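Local atomic coordinates of Tol-Pal system protein TolB (Acinetobacter baumannii, PDB entry 7MX5), a protein that probably works in the periplasm as part of the Tol-Pal system, helping outer membrane invagination during cell division and maintaining outer membrane integrity. Residues A[56-60]-A[61-65]; A[88-92]-A[93-97]. All coordinates share one frame; numbering follows the deposited sequence.

Interaction 1: A[56-60]-A[61-65]; sequences NQIQA and SDWQA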
ATOM      1  N   ASN A  56      31.312 -10.926  10.807  1.00 60.49           N
ATOM      2  CA  ASN A  56      31.850 -11.857  11.798  1.00 61.05           C
ATOM      3  C   ASN A  56      32.912 -11.216  12.686  1.00 72.37           C
ATOM      4  O   ASN A  56      33.771 -11.914  13.235  1.00 71.10           O
ATOM      5  CB  ASN A  56      32.408 -13.119  11.129  1.00 73.04           C
ATOM      6  CG  ASN A  56      31.315 -14.029  10.601  1.00 66.77           C
ATOM      7  OD1 ASN A  56      30.130 -13.800  10.846  1.00 65.98           O
ATOM      8  ND2 ASN A  56      31.708 -15.067   9.875  1.00 70.34           N
ATOM      9  N   GLN A  57      32.868  -9.893  12.841  1.00 68.98           N
ATOM     10  CA  GLN A  57      33.773  -9.175  13.738  1.00 72.21           C
ATOM     11  C   GLN A  57      32.995  -8.009  14.338  1.00 67.05           C
ATOM     12  O   GLN A  57      32.824  -6.971  13.691  1.00 60.17           O
ATOM     13  CB  GLN A  57      35.023  -8.691  13.011  1.00 63.60           C
ATOM     14  CG  GLN A  57      35.963  -7.877  13.892  1.00 73.47           C
ATOM     15  CD  GLN A  57      36.242  -6.495  13.332  1.00 89.48           C
ATOM     16  OE1 GLN A  57      36.768  -6.353  12.229  1.00 78.58           O
ATOM     17  NE2 GLN A  57      35.883  -5.467  14.093  1.00 83.06           N
ATOM     18  N   ILE A  58      32.521  -8.186  15.566  1.00 64.37           N
ATOM     19  CA  ILE A  58      31.828  -7.129  16.293  1.00 65.68           C
ATOM     20  C   ILE A  58      31.987  -7.387  17.784  1.00 69.28           C
ATOM     21  O   ILE A  58      31.892  -8.528  18.247  1.00 71.33           O
ATOM     22  CB  ILE A  58      30.339  -7.033  15.885  1.00 63.99           C
ATOM     23  CG1 ILE A  58      29.658  -5.870  16.610  1.00 55.07           C
ATOM     24  CG2 ILE A  58      29.611  -8.347  16.144  1.00 46.80           C
ATOM     25  CD1 ILE A  58      28.307  -5.503  16.041  1.00 53.80           C
ATOM     26  N   GLN A  59      32.255  -6.321  18.533  1.00 81.37           N
ATOM     27  CA  GLN A  59      32.364  -6.376  19.986  1.00 81.48           C
ATOM     28  C   GLN A  59      31.286  -5.477  20.573  1.00 85.65           C
ATOM     29  O   GLN A  59      31.223  -4.286  20.250  1.00 95.71           O
ATOM     30  CB  GLN A  59      33.757  -5.949  20.451  1.00 98.80           C
ATOM     31  CG  GLN A  59      34.871  -6.868  19.968  1.00100.12           C
ATOM     32  CD  GLN A  59      35.556  -7.607  21.101  1.00102.13           C
ATOM     33  OE1 GLN A  59      35.128  -7.535  22.253  1.00 96.87           O
ATOM     34  NE2 GLN A  59      36.624  -8.329  20.778  1.00101.34           N
ATOM     35  N   ALA A  60      30.442  -6.048  21.432  1.00 79.76           N
ATOM     36  CA  ALA A  60      29.235  -5.372  21.892  1.00 74.90           C
ATOM     37  C   ALA A  60      29.481  -4.367  23.009  1.00 78.23           C
ATOM     38  O   ALA A  60      28.554  -3.629  23.362  1.00 81.79           O
ATOM     39  CB  ALA A  60      28.206  -6.405  22.357  1.00 58.01           C
ATOM     40  N   SER A  61      30.690  -4.316  23.574  1.00 79.92           N
ATOM     41  CA  SER A  61      30.941  -3.399  24.681  1.00 85.00           C
ATOM     42  C   SER A  61      30.834  -1.943  24.247  1.00 89.44           C
ATOM     43  O   SER A  61      30.390  -1.096  25.029  1.00 93.27           O
ATOM     44  CB  SER A  61      32.319  -3.667  25.286  1.00 85.90           C
ATOM     45  OG  SER A  61      33.351  -3.280  24.397  1.00 96.84           O
ATOM     46  N   ASP A  62      31.226  -1.634  23.011  1.00 86.01           N
ATOM     47  CA  ASP A  62      31.239  -0.257  22.535  1.00 84.77           C
ATOM     48  C   ASP A  62      29.899   0.189  21.971  1.00 80.16           C
ATOM     49  O   ASP A  62      29.590   1.386  22.006  1.00 77.31           O
ATOM     50  CB  ASP A  62      32.327  -0.082  21.473  1.00 90.93           C
ATOM     51  CG  ASP A  62      33.623  -0.770  21.852  1.00 95.32           C
ATOM     52  OD1 ASP A  62      34.029  -0.666  23.029  1.00 97.14           O
ATOM     53  OD2 ASP A  62      34.232  -1.419  20.976  1.00 96.62           O
ATOM     54  N   TRP A  63      29.098  -0.739  21.445  1.00 78.63           N
ATOM     55  CA  TRP A  63      27.784  -0.367  20.936  1.00 75.73           C
ATOM     56  C   TRP A  63      26.782  -0.145  22.058  1.00 74.26           C
ATOM     57  O   TRP A  63      25.881   0.691  21.919  1.00 72.86           O
ATOM     58  CB  TRP A  63      27.275  -1.429  19.964  1.00 68.71           C
ATOM     59  CG  TRP A  63      28.172  -1.596  18.788  1.00 71.43           C
ATOM     60  CD1 TRP A  63      29.079  -2.592  18.583  1.00 65.14           C
ATOM     61  CD2 TRP A  63      28.270  -0.722  17.657  1.00 68.75           C
ATOM     62  NE1 TRP A  63      29.728  -2.401  17.387  1.00 65.01           N
ATOM     63  CE2 TRP A  63      29.248  -1.260  16.799  1.00 68.89           C
ATOM     64  CE3 TRP A  63      27.617   0.457  17.284  1.00 63.12           C
ATOM     65  CZ2 TRP A  63      29.593  -0.657  15.592  1.00 63.98           C
ATOM     66  CZ3 TRP A  63      27.961   1.053  16.085  1.00 65.77           C
ATOM     67  CH2 TRP A  63      28.940   0.496  15.253  1.00 70.91           C
ATOM     68  N   GLN A  64      26.912  -0.872  23.169  1.00 69.93           N
ATOM     69  CA  GLN A  64      26.100  -0.545  24.333  1.00 75.87           C
ATOM     70  C   GLN A  64      26.452   0.837  24.857  1.00 76.40           C
ATOM     71  O   GLN A  64      25.563   1.610  25.237  1.00 69.30           O
ATOM     72  CB  GLN A  64      26.276  -1.597  25.432  1.00 79.72           C
ATOM     73  CG  GLN A  64      25.234  -1.483  26.546  1.00 76.56           C
ATOM     74  CD  GLN A  64      25.625  -0.553  27.692  1.00 87.46           C
ATOM     75  OE1 GLN A  64      26.428   0.365  27.541  1.00 87.55           O
ATOM     76  NE2 GLN A  64      24.994  -0.755  28.836  1.00 83.96           N
ATOM     77  N   ALA A  65      27.748   1.160  24.895  1.00 72.65           N
ATOM     78  CA  ALA A  65      28.192   2.431  25.460  1.00 78.90           C
ATOM     79  C   ALA A  65      27.514   3.610  24.778  1.00 87.22           C
ATOM     80  O   ALA A  65      27.167   4.601  25.431  1.00 84.04           O
ATOM     81  CB  ALA A  65      29.712   2.547  25.353  1.00 88.04           C
TER
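The backbone passes from the extended run at Gln57–Gln59 into the short helix that contains Ser61–Ala65, and its first turn is closed by Gln64 N donating to Ala60 O at 3.2 Å. With an N-H...O angle of 166° this bond is nearly straight, although the donor is tilted out of the carbonyl plane. The next bond of the series, Ala65 N to Ser61 O, is weak at 3.5 Å.

The main side-chain contact links the extended part to the helix, where Ile58 meets the pyrrole end of the Trp63 indole. In Ile58 the CG1 branch lies anti to the backbone N (chi1 -177°) and continues extended, which brings both carbons of that branch, CG1 and CD1, to the indole nitrogen: Trp63 NE1 is 3.6 Å from Ile58 CG1 and 3.7 Å from Ile58 CD1. The two side chains cross at about a right angle, and the approach to the ring is oblique. Close to the ring plane, at its edge, Gln59 O lies 3.2 Å from Trp63 CD1, so the Gln59 carbonyl abuts the rim of the indole. On the solvent-facing side, Ser61 OG donates to Asp62 OD1 at 3.0 Å, coming from well above the carboxylate plane.

Trp63 is buried, touching Leu49, Pro50 and Ala51 of the loop, Val71 of strand 70-78 and Val92. Ile58 rests on Val71 as well and reaches Tyr97 of strand 96-105, so loop and helix together are laid over the face of the mixed sheet that carries Tyr97, across strands 70-78 and 96-105.

Interaction 2: A[88-92]-A[93-97]; sequences QLYDV and QKQQY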
ATOM      1  N   GLN A  88      24.655  -9.044   7.895  1.00 40.98           N
ATOM      2  CA  GLN A  88      24.338  -9.598   9.202  1.00 39.61           C
ATOM      3  C   GLN A  88      23.559  -8.573  10.014  1.00 35.40           C
ATOM      4  O   GLN A  88      23.639  -7.366   9.775  1.00 36.20           O
ATOM      5  CB  GLN A  88      25.600 -10.013   9.970  1.00 41.07           C
ATOM      6  CG  GLN A  88      26.438 -11.074   9.284  1.00 46.84           C
ATOM      7  CD  GLN A  88      27.736 -11.351  10.017  1.00 55.20           C
ATOM      8  OE1 GLN A  88      28.431 -10.427  10.443  1.00 56.97           O
ATOM      9  NE2 GLN A  88      28.070 -12.627  10.168  1.00 43.11           N
ATOM     10  N   LEU A  89      22.799  -9.079  10.983  1.00 41.62           N
ATOM     11  CA  LEU A  89      22.090  -8.255  11.955  1.00 31.59           C
ATOM     12  C   LEU A  89      22.467  -8.749  13.342  1.00 45.52           C
ATOM     13  O   LEU A  89      22.202  -9.906  13.682  1.00 43.06           O
ATOM     14  CB  LEU A  89      20.575  -8.323  11.746  1.00 30.00           C
ATOM     15  CG  LEU A  89      19.710  -7.583  12.770  1.00 38.24           C
ATOM     16  CD1 LEU A  89      20.161  -6.138  12.919  1.00 36.71           C
ATOM     17  CD2 LEU A  89      18.240  -7.653  12.386  1.00 28.58           C
ATOM     18  N   TYR A  90      23.086  -7.880  14.137  1.00 35.97           N
ATOM     19  CA  TYR A  90      23.648  -8.258  15.427  1.00 44.55           C
ATOM     20  C   TYR A  90      22.824  -7.651  16.554  1.00 43.64           C
ATOM     21  O   TYR A  90      22.663  -6.428  16.623  1.00 40.75           O
ATOM     22  CB  TYR A  90      25.106  -7.816  15.538  1.00 45.98           C
ATOM     23  CG  TYR A  90      25.833  -8.429  16.711  1.00 47.21           C
ATOM     24  CD1 TYR A  90      26.302  -9.735  16.655  1.00 50.50           C
ATOM     25  CD2 TYR A  90      26.048  -7.706  17.877  1.00 43.83           C
ATOM     26  CE1 TYR A  90      26.967 -10.303  17.724  1.00 49.28           C
ATOM     27  CE2 TYR A  90      26.713  -8.265  18.952  1.00 51.25           C
ATOM     28  CZ  TYR A  90      27.170  -9.563  18.870  1.00 52.08           C
ATOM     29  OH  TYR A  90      27.832 -10.128  19.936  1.00 57.48           O
ATOM     30  N   ASP A  91      22.311  -8.510  17.434  1.00 42.74           N
ATOM     31  CA  ASP A  91      21.682  -8.070  18.673  1.00 41.76           C
ATOM     32  C   ASP A  91      22.772  -7.837  19.712  1.00 44.01           C
ATOM     33  O   ASP A  91      23.505  -8.767  20.066  1.00 50.21           O
ATOM     34  CB  ASP A  91      20.674  -9.114  19.154  1.00 49.98           C
ATOM     35  CG  ASP A  91      19.816  -8.623  20.310  1.00 41.69           C
ATOM     36  OD1 ASP A  91      20.370  -8.146  21.323  1.00 41.81           O
ATOM     37  OD2 ASP A  91      18.575  -8.723  20.206  1.00 43.31           O
ATOM     38  N   VAL A  92      22.882  -6.602  20.199  1.00 40.24           N
ATOM     39  CA  VAL A  92      23.987  -6.254  21.087  1.00 52.48           C
ATOM     40  C   VAL A  92      23.728  -6.747  22.506  1.00 45.86           C
ATOM     41  O   VAL A  92      24.623  -7.304  23.152  1.00 48.36           O
ATOM     42  CB  VAL A  92      24.239  -4.736  21.045  1.00 59.89           C
ATOM     43  CG1 VAL A  92      24.897  -4.259  22.333  1.00 48.69           C
ATOM     44  CG2 VAL A  92      25.095  -4.379  19.840  1.00 59.41           C
ATOM     45  N   GLN A  93      22.508  -6.555  23.014  1.00 50.48           N
ATOM     46  CA  GLN A  93      22.198  -6.985  24.375  1.00 50.59           C
ATOM     47  C   GLN A  93      22.307  -8.500  24.509  1.00 49.32           C
ATOM     48  O   GLN A  93      22.942  -9.009  25.440  1.00 59.86           O
ATOM     49  CB  GLN A  93      20.802  -6.506  24.773  1.00 58.43           C
ATOM     50  CG  GLN A  93      20.636  -4.995  24.743  1.00 74.44           C
ATOM     51  CD  GLN A  93      21.366  -4.304  25.879  1.00 81.02           C
ATOM     52  OE1 GLN A  93      21.671  -4.920  26.901  1.00 82.26           O
ATOM     53  NE2 GLN A  93      21.652  -3.020  25.703  1.00 68.25           N
ATOM     54  N   LYS A  94      21.697  -9.236  23.582  1.00 46.80           N
ATOM     55  CA  LYS A  94      21.795 -10.689  23.581  1.00 56.49           C
ATOM     56  C   LYS A  94      23.144 -11.189  23.085  1.00 55.06           C
ATOM     57  O   LYS A  94      23.455 -12.370  23.281  1.00 53.63           O
ATOM     58  CB  LYS A  94      20.673 -11.287  22.729  1.00 47.75           C
ATOM     59  CG  LYS A  94      19.288 -10.772  23.088  1.00 48.86           C
ATOM     60  CD  LYS A  94      18.204 -11.756  22.685  1.00 62.54           C
ATOM     61  CE  LYS A  94      16.894 -11.459  23.401  1.00 63.00           C
ATOM     62  NZ  LYS A  94      15.773 -12.291  22.880  1.00 64.00           N
ATOM     63  N   GLN A  95      23.943 -10.324  22.456  1.00 53.61           N
ATOM     64  CA  GLN A  95      25.279 -10.671  21.966  1.00 48.19           C
ATOM     65  C   GLN A  95      25.225 -11.858  21.005  1.00 48.37           C
ATOM     66  O   GLN A  95      25.982 -12.823  21.126  1.00 54.62           O
ATOM     67  CB  GLN A  95      26.238 -10.942  23.127  1.00 52.54           C
ATOM     68  CG  GLN A  95      26.864  -9.687  23.715  1.00 60.45           C
ATOM     69  CD  GLN A  95      28.113  -9.979  24.524  1.00 66.14           C
ATOM     70  OE1 GLN A  95      29.233  -9.764  24.059  1.00 67.83           O
ATOM     71  NE2 GLN A  95      27.927 -10.469  25.744  1.00 64.08           N
ATOM     72  N   GLN A  96      24.317 -11.776  20.035  1.00 48.76           N
ATOM     73  CA  GLN A  96      24.157 -12.829  19.046  1.00 57.97           C
ATOM     74  C   GLN A  96      23.663 -12.217  17.744  1.00 51.52           C
ATOM     75  O   GLN A  96      23.152 -11.095  17.716  1.00 42.04           O
ATOM     76  CB  GLN A  96      23.188 -13.914  19.527  1.00 50.08           C
ATOM     77  CG  GLN A  96      21.748 -13.445  19.644  1.00 47.89           C
ATOM     78  CD  GLN A  96      20.867 -14.445  20.365  1.00 43.54           C
ATOM     79  OE1 GLN A  96      21.030 -14.684  21.561  1.00 63.74           O
ATOM     80  NE2 GLN A  96      19.925 -15.035  19.639  1.00 54.86           N
ATOM     81  N   TYR A  97      23.820 -12.974  16.662  1.00 55.49           N
ATOM     82  CA  TYR A  97      23.372 -12.544  15.346  1.00 47.91           C
ATOM     83  C   TYR A  97      21.902 -12.892  15.160  1.00 50.38           C
ATOM     84  O   TYR A  97      21.497 -14.040  15.367  1.00 42.59           O
ATOM     85  CB  TYR A  97      24.208 -13.198  14.244  1.00 38.74           C
ATOM     86  CG  TYR A  97      25.586 -12.603  14.082  1.00 48.62           C
ATOM     87  CD1 TYR A  97      25.755 -11.331  13.552  1.00 47.64           C
ATOM     88  CD2 TYR A  97      26.719 -13.314  14.455  1.00 52.43           C
ATOM     89  CE1 TYR A  97      27.013 -10.781  13.401  1.00 41.97           C
ATOM     90  CE2 TYR A  97      27.980 -12.773  14.307  1.00 55.36           C
ATOM     91  CZ  TYR A  97      28.121 -11.506  13.780  1.00 48.02           C
ATOM     92  OH  TYR A  97      29.374 -10.962  13.631  1.00 54.49           O
TER
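Strands 83-91 and 96-105 form a beta hairpin, and Asp91, faced by both Gln95 and Gln96, marks a G1 beta bulge at its turn. The hydrogen-bonded pair Asp91–Gln96 carries two backbone bonds, Asp91 N to Gln96 O at 2.7 Å and Gln96 N to Asp91 O at 3.1 Å. Gln95 takes the left-handed backbone conformation of such a bulge, and its N makes a weak bond to Val92 O across the turn.

In the adjoining non-hydrogen-bonded pair, Tyr90 and Tyr97 project from the same face of the sheet. Their rings make an edge-to-face stack, centroids 4.9 Å apart and planes at 75°, in which the edge of Tyr90 is presented to the face of Tyr97; Tyr90 CD1 is 3.5 Å from Tyr97 CE1. Over the opposite face of Tyr97 lies the Gln88 amide, its NE2 3.8 Å from Tyr97 CZ. That amide is held by other partners, NE2 by Asn100 and probably Asn56 OD1 and, weakly, OE1 by Thr73. Gln96 O lies over one face of the Tyr90 ring, displaced toward the rim.

A chi1 of -170° swings the Asp91 carboxylate away from its own N and toward the turn, where OD1 accepts Lys94 N at 2.8 Å along a nearly straight N-H...O line of 168°, with the donor above the carboxylate plane. The Lys94 chain crosses the carboxylate at a slant, its CG 3.3 Å from Asp91 OD1, while Lys94 NZ stays 5.3 Å from Asp91 OD2. Asp91 probably steadies the turn by accepting a backbone N-H; the lysine charge probably adds a modest attraction without a salt bridge.

Overall arrangement
Along the chain the two contacts come in series, interaction 1 closing before interaction 2 opens, with strand 70-78 between them. Their centres are about 9 Å apart, and lie about 37 Å and 31 Å from the centre of a chain whose later part is a beta propeller; both are within the TolB amino-terminal domain range. They touch directly: Ile58 CG2 packs 3.6 Å from Tyr90 CD1, and Val92 reaches Ala60. Loop and helix 60-65 therefore cover the tyrosine-bearing face and the turn of the hairpin, joining the two through mixed apolar and polar contacts, the polar one between side-chain amides, at the far end of this domain.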